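Local coordinates for protein polyhedrin (PDB 4ZQX) that forms the crystalline matrix of cypovirus polyhedra, the occlusion bodies that embed virus particles, and binds ATP in its crystal, at residues Leu6-Gln9 with Arg10-Glu14; Trp210-Asn213 with Ala214-Tyr218; Asp63-Asn66 with Gly67-Met70. All blocks are in the same frame, centred on the assembly; numbering follows the deposited sequence.

Contact 1 (Leu6-Gln9 with Arg10-Glu14); sequences LARQ and RLTDE
Gln-9 and Asp-13, one helical turn apart, meet because their torsions send them toward each other. In Gln-9, CG stands anti to the backbone N (chi1 -178°) and the chain then bends at chi2, which swings the amide forward along the helix; in Asp-13, CG lies beside its own N (chi1 -72°), which tips the carboxylate back toward Gln-9. Gln-9 NE2 donates to Asp-13 OD1 at 3.1 Å. The bond is not straight, with 147° at the hydrogen, and OD1 is met from above the carboxylate plane.

Beside this pair runs the regular i to i+4 bonding of an alpha helix: Arg-10 N to Leu-6 O, Leu-11 N to Ala-7 O at 3.0 Å, and Asp-13 N to Gln-9 O at 2.9 Å. Arg-8 O is gripped twice, by Thr-12 N at 3.0 Å and by Thr-12 OG1 at 2.8 Å, from opposite faces of its carbonyl plane. The hydroxyl thus spends its proton on its own helix. The Arg-10 side chain folds back along the helix in the conformer described, one of two; there Leu-6 O sits over one face of the guanidinium, toward its rim, 3.7 Å from Arg-10 NH1, a contact that remains tentative.

Asp-3 OD1, just ahead of the helix, accepts from Leu-6 N, and Ser-15 OG bonds to Leu-11 O one turn further on. Both segments lie within helix 4-18 at the periphery of the chain, the contact's centre about 32 Å from the chain's centre. The Asp-13 side chain comes within about 8 Å of Gly-156 of the ATP pocket, beyond strand 150-152, without touching it.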
ATOM      1  N   LEU A   6      31.648 -10.311  33.044  1.00 32.75           N
ATOM      2  CA  LEU A   6      32.049 -10.322  31.635  1.00 32.68           C
ATOM      3  C   LEU A   6      31.302 -11.382  30.835  1.00 32.70           C
ATOM      4  O   LEU A   6      31.036 -11.190  29.650  1.00 32.78           O
ATOM      5  CB  LEU A   6      33.547 -10.576  31.512  1.00 33.42           C
ATOM      6  CG  LEU A   6      34.430  -9.434  32.016  1.00 37.49           C
ATOM      7  CD1 LEU A   6      35.897  -9.846  32.033  1.00 38.40           C
ATOM      8  CD2 LEU A   6      34.229  -8.205  31.154  1.00 38.93           C
ATOM      9  N   ALA A   7      30.983 -12.506  31.475  1.00 33.86           N
ATOM     10  CA  ALA A   7      30.186 -13.541  30.812  1.00 33.19           C
ATOM     11  C   ALA A   7      28.783 -13.024  30.492  1.00 32.92           C
ATOM     12  O   ALA A   7      28.234 -13.323  29.439  1.00 34.17           O
ATOM     13  CB  ALA A   7      30.100 -14.791  31.678  1.00 35.12           C
ATOM     14  N   ARG A   8      28.207 -12.265  31.415  1.00 32.11           N
ATOM     15  CA  ARG A   8      26.892 -11.664  31.206  1.00 32.35           C
ATOM     16  C   ARG A   8      26.938 -10.619  30.084  1.00 31.75           C
ATOM     17  O   ARG A   8      26.004 -10.504  29.284  1.00 32.18           O
ATOM     18  CB  ARG A   8      26.399 -11.030  32.512  1.00 34.57           C
ATOM     19  CG  ARG A   8      24.993 -10.435  32.437  1.00 37.75           C
ATOM     20  CD  ARG A   8      24.448 -10.056  33.813  1.00 39.56           C
ATOM     21  NE  ARG A   8      24.374 -11.190  34.750  1.00 41.87           N
ATOM     22  CZ  ARG A   8      23.373 -12.073  34.814  1.00 44.84           C
ATOM     23  NH1 ARG A   8      23.416 -13.061  35.713  1.00 45.05           N
ATOM     24  NH2 ARG A   8      22.330 -11.986  33.989  1.00 45.86           N
ATOM     25  N   GLN A   9      28.037  -9.867  30.009  1.00 30.77           N
ATOM     26  CA  GLN A   9      28.200  -8.869  28.962  1.00 30.64           C
ATOM     27  C   GLN A   9      28.235  -9.568  27.613  1.00 30.70           C
ATOM     28  O   GLN A   9      27.605  -9.145  26.661  1.00 31.94           O
ATOM     29  CB  GLN A   9      29.486  -8.077  29.175  1.00 30.32           C
ATOM     30  CG  GLN A   9      29.675  -6.986  28.141  1.00 31.13           C
ATOM     31  CD  GLN A   9      28.584  -5.924  28.219  1.00 32.70           C
ATOM     32  OE1 GLN A   9      28.532  -5.148  29.173  1.00 33.57           O
ATOM     33  NE2 GLN A   9      27.696  -5.908  27.231  1.00 32.34           N
ATOM     34  N   ARG A  10      28.993 -10.654  27.563  1.00 31.28           N
ATOM     35  CA  ARG A  10      29.163 -11.432  26.342  0.59 33.93           C
ATOM     36  C   ARG A  10      27.825 -12.000  25.857  1.00 33.85           C
ATOM     37  O   ARG A  10      27.482 -11.916  24.667  1.00 33.03           O
ATOM     38  CB  ARG A  10      30.165 -12.550  26.619  0.59 39.66           C
ATOM     39  CG  ARG A  10      30.789 -13.166  25.398  0.59 46.50           C
ATOM     40  CD  ARG A  10      32.097 -13.863  25.773  0.59 53.06           C
ATOM     41  NE  ARG A  10      33.133 -12.906  26.183  0.59 57.20           N
ATOM     42  CZ  ARG A  10      33.721 -12.858  27.382  0.59 59.13           C
ATOM     43  NH1 ARG A  10      33.399 -13.714  28.347  0.59 59.67           N
ATOM     44  NH2 ARG A  10      34.650 -11.939  27.616  0.59 59.68           N
ATOM     45  N   LEU A  11      27.043 -12.558  26.773  1.00 33.16           N
ATOM     46  CA  LEU A  11      25.746 -13.106  26.395  1.00 31.97           C
ATOM     47  C   LEU A  11      24.824 -12.007  25.874  1.00 32.02           C
ATOM     48  O   LEU A  11      24.064 -12.210  24.922  1.00 32.98           O
ATOM     49  CB  LEU A  11      25.092 -13.827  27.578  1.00 34.54           C
ATOM     50  CG  LEU A  11      23.674 -14.333  27.316  1.00 38.28           C
ATOM     51  CD1 LEU A  11      23.695 -15.421  26.255  1.00 39.88           C
ATOM     52  CD2 LEU A  11      23.037 -14.852  28.604  1.00 40.49           C
ATOM     53  N   THR A  12      24.896 -10.845  26.506  1.00 31.88           N
ATOM     54  CA  THR A  12      24.088  -9.716  26.096  1.00 31.71           C
ATOM     55  C   THR A  12      24.472  -9.268  24.683  1.00 33.60           C
ATOM     56  O   THR A  12      23.605  -9.046  23.841  1.00 34.25           O
ATOM     57  CB  THR A  12      24.232  -8.562  27.103  1.00 34.49           C
ATOM     58  OG1 THR A  12      23.762  -8.998  28.382  1.00 35.93           O
ATOM     59  CG2 THR A  12      23.419  -7.369  26.689  1.00 36.27           C
ATOM     60  N   ASP A  13      25.771  -9.174  24.420  1.00 33.03           N
ATOM     61  CA  ASP A  13      26.260  -8.773  23.102  1.00 31.52           C
ATOM     62  C   ASP A  13      25.713  -9.721  22.029  1.00 32.51           C
ATOM     63  O   ASP A  13      25.201  -9.290  20.993  1.00 31.79           O
ATOM     64  CB  ASP A  13      27.790  -8.864  23.019  1.00 33.59           C
ATOM     65  CG  ASP A  13      28.515  -7.785  23.803  1.00 37.12           C
ATOM     66  OD1 ASP A  13      27.870  -6.870  24.337  1.00 36.65           O
ATOM     67  OD2 ASP A  13      29.764  -7.856  23.868  1.00 39.19           O
ATOM     68  N   GLU A  14      25.836 -11.018  22.294  0.62 32.51           N
ATOM     69  CA  GLU A  14      25.447 -12.038  21.332  0.62 33.45           C
ATOM     70  C   GLU A  14      23.939 -12.048  21.088  0.62 33.66           C
ATOM     71  O   GLU A  14      23.500 -12.226  19.959  0.62 34.00           O
ATOM     72  CB  GLU A  14      25.954 -13.410  21.788  0.62 36.19           C
ATOM     73  CG  GLU A  14      27.473 -13.500  21.709  0.62 40.38           C
ATOM     74  CD  GLU A  14      28.025 -14.841  22.128  0.62 47.00           C
ATOM     75  OE1 GLU A  14      27.229 -15.752  22.426  0.62 50.24           O
ATOM     76  OE2 GLU A  14      29.266 -14.986  22.160  0.62 50.56           O
TER

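Contact 2 (Trp210-Asn213 with Ala214-Tyr218); sequences WFDN and APELY
Asn-213 and Glu-216 face each other across the first turn of helix 214-225: Asn-213 OD1 takes Glu-216 N, while the Glu-216 carboxylate takes the N of Asp-212, one residue before the cap. Asn-213 has CG between its backbone N and carbonyl carbon (chi1 58°), a rotamer that turns OD1 over the helix start, where it accepts from Glu-216 N at 3.0 Å, with 157° at the hydrogen. This bond makes Asn-213 the N-cap of the helix. The same N-H of Glu-216 has a second, weak bond to Asn-213 O at 3.3 Å. Asn-213 OD1 also lies 3.2 Å from Pro-215 CD, the Pro-215 and Asn-213 side chains crossing at about a right angle.

In Glu-216, CG stands anti to the carbonyl carbon and the chain is extended beyond it, carrying the carboxylate back to Asp-212, whose N gives Glu-216 OE1 a bond of 2.9 Å from above the carboxylate plane. The segment is the turn by which strand 207-211, an outermost strand of the six-stranded antiparallel sheet within this chain, passes directly into helix 214-225. A water donates to both Glu-216 OE1 and Asp-212 OD2. With Glu-216 OE1 and Asp-212 OD2 4.3 Å apart, the shared water probably eases the repulsion between the like charges.

On the inner side, the Phe-211 ring lies against the helix. Leu-217 CA sits over the centre of one face, 4.0 Å from the centroid of the Phe-211 ring and 10° off the normal, a CH-pi contact. The Leu-217 and Phe-211 side chains cross at about a right angle, Leu-217 CD1 lying 3.6 Å from Phe-211 CE2. Both side chains also touch Ser-42 of strand 40-47, while the Phe-211 backbone pairs with Cys-40.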
ATOM      1  N   TRP A 210      12.740  13.611   6.485  1.00 31.28           N
ATOM      2  CA  TRP A 210      13.396  14.679   5.741  1.00 29.71           C
ATOM      3  C   TRP A 210      14.489  15.274   6.611  1.00 29.85           C
ATOM      4  O   TRP A 210      14.265  15.519   7.789  1.00 31.55           O
ATOM      5  CB  TRP A 210      12.403  15.797   5.442  1.00 28.14           C
ATOM      6  CG  TRP A 210      11.329  15.464   4.461  1.00 30.14           C
ATOM      7  CD1 TRP A 210      11.280  15.842   3.154  1.00 31.15           C
ATOM      8  CD2 TRP A 210      10.138  14.712   4.709  1.00 31.06           C
ATOM      9  NE1 TRP A 210      10.134  15.367   2.566  1.00 31.32           N
ATOM     10  CE2 TRP A 210       9.414  14.668   3.501  1.00 31.14           C
ATOM     11  CE3 TRP A 210       9.616  14.068   5.830  1.00 31.28           C
ATOM     12  CZ2 TRP A 210       8.199  14.005   3.378  1.00 32.65           C
ATOM     13  CZ3 TRP A 210       8.395  13.400   5.706  1.00 32.97           C
ATOM     14  CH2 TRP A 210       7.699  13.382   4.485  1.00 33.36           C
ATOM     15  N   PHE A 211      15.661  15.517   6.033  1.00 29.98           N
ATOM     16  CA  PHE A 211      16.770  16.153   6.746  1.00 29.04           C
ATOM     17  C   PHE A 211      17.394  17.242   5.872  1.00 30.10           C
ATOM     18  O   PHE A 211      17.469  17.100   4.647  1.00 31.60           O
ATOM     19  CB  PHE A 211      17.838  15.119   7.113  1.00 30.37           C
ATOM     20  CG  PHE A 211      17.317  13.972   7.930  1.00 33.23           C
ATOM     21  CD1 PHE A 211      17.257  14.051   9.314  1.00 35.12           C
ATOM     22  CD2 PHE A 211      16.891  12.818   7.317  1.00 34.27           C
ATOM     23  CE1 PHE A 211      16.774  12.979  10.072  1.00 36.54           C
ATOM     24  CE2 PHE A 211      16.398  11.753   8.070  1.00 34.88           C
ATOM     25  CZ  PHE A 211      16.343  11.841   9.444  1.00 36.52           C
ATOM     26  N   ASP A 212      17.852  18.324   6.492  1.00 30.47           N
ATOM     27  CA  ASP A 212      18.429  19.424   5.716  1.00 29.91           C
ATOM     28  C   ASP A 212      19.864  19.168   5.301  1.00 30.23           C
ATOM     29  O   ASP A 212      20.353  19.777   4.352  1.00 33.41           O
ATOM     30  CB  ASP A 212      18.322  20.757   6.467  1.00 32.18           C
ATOM     31  CG  ASP A 212      16.927  21.307   6.435  1.00 39.34           C
ATOM     32  OD1 ASP A 212      16.464  21.615   5.338  1.00 42.86           O
ATOM     33  OD2 ASP A 212      16.278  21.412   7.483  1.00 44.01           O
ATOM     34  N   ASN A 213      20.532  18.255   5.996  1.00 30.35           N
ATOM     35  CA  ASN A 213      21.903  17.892   5.658  1.00 30.34           C
ATOM     36  C   ASN A 213      22.220  16.497   6.169  1.00 31.05           C
ATOM     37  O   ASN A 213      21.503  15.959   7.002  1.00 30.83           O
ATOM     38  CB  ASN A 213      22.907  18.934   6.183  1.00 31.80           C
ATOM     39  CG  ASN A 213      22.834  19.139   7.699  1.00 32.43           C
ATOM     40  OD1 ASN A 213      22.999  18.192   8.482  1.00 31.63           O
ATOM     41  ND2 ASN A 213      22.606  20.392   8.120  1.00 34.75           N
ATOM     42  N   ALA A 214      23.289  15.908   5.653  1.00 30.59           N
ATOM     43  CA  ALA A 214      23.643  14.533   6.011  1.00 30.37           C
ATOM     44  C   ALA A 214      24.013  14.371   7.490  1.00 30.21           C
ATOM     45  O   ALA A 214      23.674  13.368   8.092  1.00 29.65           O
ATOM     46  CB  ALA A 214      24.761  14.011   5.130  1.00 33.08           C
ATOM     47  N   PRO A 215      24.708  15.356   8.085  1.00 31.74           N
ATOM     48  CA  PRO A 215      25.005  15.149   9.515  1.00 30.91           C
ATOM     49  C   PRO A 215      23.757  14.991  10.411  1.00 30.87           C
ATOM     50  O   PRO A 215      23.803  14.218  11.381  1.00 30.79           O
ATOM     51  CB  PRO A 215      25.826  16.385   9.882  1.00 31.86           C
ATOM     52  CG  PRO A 215      26.532  16.743   8.580  1.00 31.26           C
ATOM     53  CD  PRO A 215      25.524  16.439   7.497  1.00 32.34           C
ATOM     54  N   GLU A 216      22.657  15.674  10.084  1.00 31.20           N
ATOM     55  CA  GLU A 216      21.389  15.446  10.786  1.00 30.23           C
ATOM     56  C   GLU A 216      20.919  14.000  10.624  1.00 31.49           C
ATOM     57  O   GLU A 216      20.444  13.384  11.577  1.00 33.26           O
ATOM     58  CB  GLU A 216      20.286  16.391  10.273  1.00 31.55           C
ATOM     59  CG  GLU A 216      20.454  17.832  10.662  1.00 35.27           C
ATOM     60  CD  GLU A 216      19.414  18.735  10.006  1.00 38.21           C
ATOM     61  OE1 GLU A 216      18.500  18.214   9.330  1.00 39.19           O
ATOM     62  OE2 GLU A 216      19.527  19.966  10.159  1.00 42.24           O
ATOM     63  N   LEU A 217      21.047  13.459   9.413  1.00 31.64           N
ATOM     64  CA  LEU A 217      20.698  12.057   9.148  1.00 30.60           C
ATOM     65  C   LEU A 217      21.550  11.116   9.998  1.00 31.16           C
ATOM     66  O   LEU A 217      21.051  10.147  10.582  1.00 31.33           O
ATOM     67  CB  LEU A 217      20.913  11.740   7.663  1.00 31.94           C
ATOM     68  CG  LEU A 217      20.758  10.292   7.194  1.00 32.82           C
ATOM     69  CD1 LEU A 217      19.296   9.885   7.185  1.00 34.99           C
ATOM     70  CD2 LEU A 217      21.394  10.153   5.813  1.00 32.97           C
ATOM     71  N   TYR A 218      22.843  11.392  10.062  1.00 31.12           N
ATOM     72  CA  TYR A 218      23.743  10.529  10.830  1.00 31.69           C
ATOM     73  C   TYR A 218      23.416  10.583  12.323  1.00 32.69           C
ATOM     74  O   TYR A 218      23.369   9.557  13.000  1.00 33.83           O
ATOM     75  CB  TYR A 218      25.220  10.905  10.617  1.00 32.75           C
ATOM     76  CG  TYR A 218      25.695  10.929   9.163  1.00 31.94           C
ATOM     77  CD1 TYR A 218      25.136  10.090   8.205  1.00 34.90           C
ATOM     78  CD2 TYR A 218      26.693  11.818   8.750  1.00 32.26           C
ATOM     79  CE1 TYR A 218      25.545  10.144   6.879  1.00 36.08           C
ATOM     80  CE2 TYR A 218      27.105  11.873   7.435  1.00 33.79           C
ATOM     81  CZ  TYR A 218      26.534  11.031   6.498  1.00 35.74           C
ATOM     82  OH  TYR A 218      26.952  11.079   5.177  1.00 37.63           O
TER
HETATM   83  O   HOH W   1      16.236  20.002   9.621  1.00 58.53           O

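Contact 3 (Asp63-Asn66 with Gly67-Met70)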
ATOM      1  N   ASP A  63      10.591  17.585  -2.007  1.00 30.16           N
ATOM      2  CA  ASP A  63       9.226  18.111  -2.112  1.00 32.86           C
ATOM      3  C   ASP A  63       8.877  19.252  -1.154  1.00 34.07           C
ATOM      4  O   ASP A  63       7.700  19.522  -0.888  1.00 35.77           O
ATOM      5  CB  ASP A  63       8.232  16.950  -1.988  1.00 31.14           C
ATOM      6  CG  ASP A  63       8.464  16.089  -0.764  1.00 33.12           C
ATOM      7  OD1 ASP A  63       9.540  16.150  -0.146  1.00 33.86           O
ATOM      8  OD2 ASP A  63       7.545  15.328  -0.429  1.00 35.89           O
ATOM      9  N   ILE A  64       9.900  19.958  -0.691  1.00 32.65           N
ATOM     10  CA  ILE A  64       9.708  21.073   0.231  1.00 34.59           C
ATOM     11  C   ILE A  64       9.981  22.377  -0.496  1.00 36.27           C
ATOM     12  O   ILE A  64      11.023  22.531  -1.147  1.00 37.39           O
ATOM     13  CB  ILE A  64      10.633  20.933   1.454  1.00 36.80           C
ATOM     14  CG1 ILE A  64      10.518  19.519   2.036  1.00 38.75           C
ATOM     15  CG2 ILE A  64      10.315  21.986   2.518  1.00 37.39           C
ATOM     16  CD1 ILE A  64       9.085  19.054   2.343  1.00 38.62           C
ATOM     17  N   ASP A  65       9.045  23.316  -0.373  1.00 39.02           N
ATOM     18  CA  ASP A  65       9.135  24.608  -1.040  1.00 44.13           C
ATOM     19  C   ASP A  65       8.774  25.675  -0.027  1.00 46.11           C
ATOM     20  O   ASP A  65       7.624  25.773   0.404  1.00 45.30           O
ATOM     21  CB  ASP A  65       8.187  24.658  -2.246  1.00 47.80           C
ATOM     22  CG  ASP A  65       8.325  25.936  -3.058  1.00 52.33           C
ATOM     23  OD1 ASP A  65       9.419  26.546  -3.070  1.00 53.21           O
ATOM     24  OD2 ASP A  65       7.320  26.319  -3.694  1.00 54.84           O
ATOM     25  N   ASN A  66       9.783  26.459   0.352  1.00 48.62           N
ATOM     26  CA  ASN A  66       9.625  27.511   1.346  0.52 50.95           C
ATOM     27  C   ASN A  66       8.890  27.014   2.598  1.00 50.81           C
ATOM     28  O   ASN A  66       7.951  27.658   3.082  1.00 50.89           O
ATOM     29  CB  ASN A  66       8.916  28.723   0.725  0.52 53.09           C
ATOM     30  CG  ASN A  66       9.750  29.397  -0.366  0.52 55.10           C
ATOM     31  OD1 ASN A  66      10.939  29.665  -0.179  0.52 55.73           O
ATOM     32  ND2 ASN A  66       9.129  29.659  -1.515  0.52 55.41           N
ATOM     33  N   GLY A  67       9.308  25.857   3.101  1.00 49.64           N
ATOM     34  CA  GLY A  67       8.795  25.337   4.351  1.00 48.93           C
ATOM     35  C   GLY A  67       7.513  24.534   4.286  1.00 46.78           C
ATOM     36  O   GLY A  67       7.048  24.046   5.321  1.00 46.43           O
ATOM     37  N   HIS A  68       6.933  24.401   3.097  1.00 45.29           N
ATOM     38  CA  HIS A  68       5.697  23.637   2.937  0.58 45.67           C
ATOM     39  C   HIS A  68       5.917  22.469   1.987  1.00 42.09           C
ATOM     40  O   HIS A  68       6.758  22.531   1.095  1.00 41.51           O
ATOM     41  CB  HIS A  68       4.537  24.533   2.467  0.58 50.47           C
ATOM     42  CG  HIS A  68       4.519  24.808   0.994  0.58 55.17           C
ATOM     43  ND1 HIS A  68       4.853  26.036   0.462  0.58 56.89           N
ATOM     44  CD2 HIS A  68       4.172  24.026  -0.058  0.58 57.12           C
ATOM     45  CE1 HIS A  68       4.731  25.993  -0.852  0.58 58.11           C
ATOM     46  NE2 HIS A  68       4.322  24.784  -1.194  0.58 58.00           N
ATOM     47  N   GLN A  69       5.168  21.397   2.198  1.00 36.08           N
ATOM     48  CA  GLN A  69       5.291  20.215   1.357  1.00 33.98           C
ATOM     49  C   GLN A  69       4.442  20.365   0.109  1.00 34.59           C
ATOM     50  O   GLN A  69       3.262  20.707   0.190  1.00 35.91           O
ATOM     51  CB  GLN A  69       4.879  18.958   2.114  1.00 34.15           C
ATOM     52  CG  GLN A  69       5.199  17.699   1.344  1.00 34.11           C
ATOM     53  CD  GLN A  69       4.893  16.446   2.123  1.00 35.89           C
ATOM     54  OE1 GLN A  69       4.408  16.501   3.256  1.00 37.11           O
ATOM     55  NE2 GLN A  69       5.182  15.294   1.520  1.00 39.95           N
ATOM     56  N   MET A  70       5.059  20.093  -1.039  1.00 33.14           N
ATOM     57  CA  MET A  70       4.389  20.174  -2.333  1.00 33.31           C
ATOM     58  C   MET A  70       3.464  18.977  -2.535  1.00 34.66           C
ATOM     59  O   MET A  70       3.675  17.905  -1.971  1.00 36.24           O
ATOM     60  CB  MET A  70       5.434  20.230  -3.444  1.00 34.53           C
ATOM     61  CG  MET A  70       6.359  21.402  -3.308  1.00 37.24           C
ATOM     62  SD  MET A  70       7.790  21.250  -4.378  1.00 42.18           S
ATOM     63  CE  MET A  70       7.080  21.479  -5.994  1.00 43.06           C
TER
HETATM   64  O   HOH W   2       4.531  15.280  -1.638  1.00 54.25           O
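Asp-63 and Gln-69 lie side by side and point the same way, yet their flat ends are turned 84° against each other. Gln-69 NE2 reaches Asp-63 OD2 from above the carboxylate plane, at 3.1 Å and a bent 140° at the hydrogen. A water donating to OD2 and to Met-70 O adds a bridge. Asp-65 and His-68 also run alongside. In the His-68 conformer described, one of two, Asp-65 CB and Asp-65 O lie over the ring face, the CB in a tentative CH-pi contact.

The backbone frame is a beta hairpin with a two-residue loop, a type I' turn with Asn-66 and Gly-67 at its corners. Asp-65 and His-68 form the hydrogen-bonded pair: Asp-65 N gives His-68 O a bond of 2.8 Å, and His-68 N returns one to Asp-65 O at 3.1 Å. Met-70 N reaches Asp-63 O at 2.7 Å, nearly straight at 174°.

Asp-63 OD1 has outside partners in Lys-41, a salt bridge, and Trp-210 NE1, a hydrogen bond. The buried carboxylate is thus compensated on both oxygens, which probably keeps it ionised, and one glutamine amide bonds Asp-63 through NE2 and Tyr-73 N of the second subunit through OE1.

How the contacts relate
Along the chain the order is contact 1, contact 3, contact 2. Contacts 2 and 3, with centres about 17 Å apart, meet directly at Trp-210, whose indole joins Asp-63 through its N-H and also packs on Ile-64 and Gln-69. Strand 207-211, at one edge of the six-stranded sheet, is thereby joined to the small hairpin 64-69, and Tyr-73 of the second subunit touches both. Contact 1 stands apart on helix 4-18, its centre about 33 Å from that of contact 2 and about 47 Å from that of contact 3. Contacts 2 and 3 thus link sheet, hairpin and subunit interface, whereas contact 1 is confined to a peripheral helix.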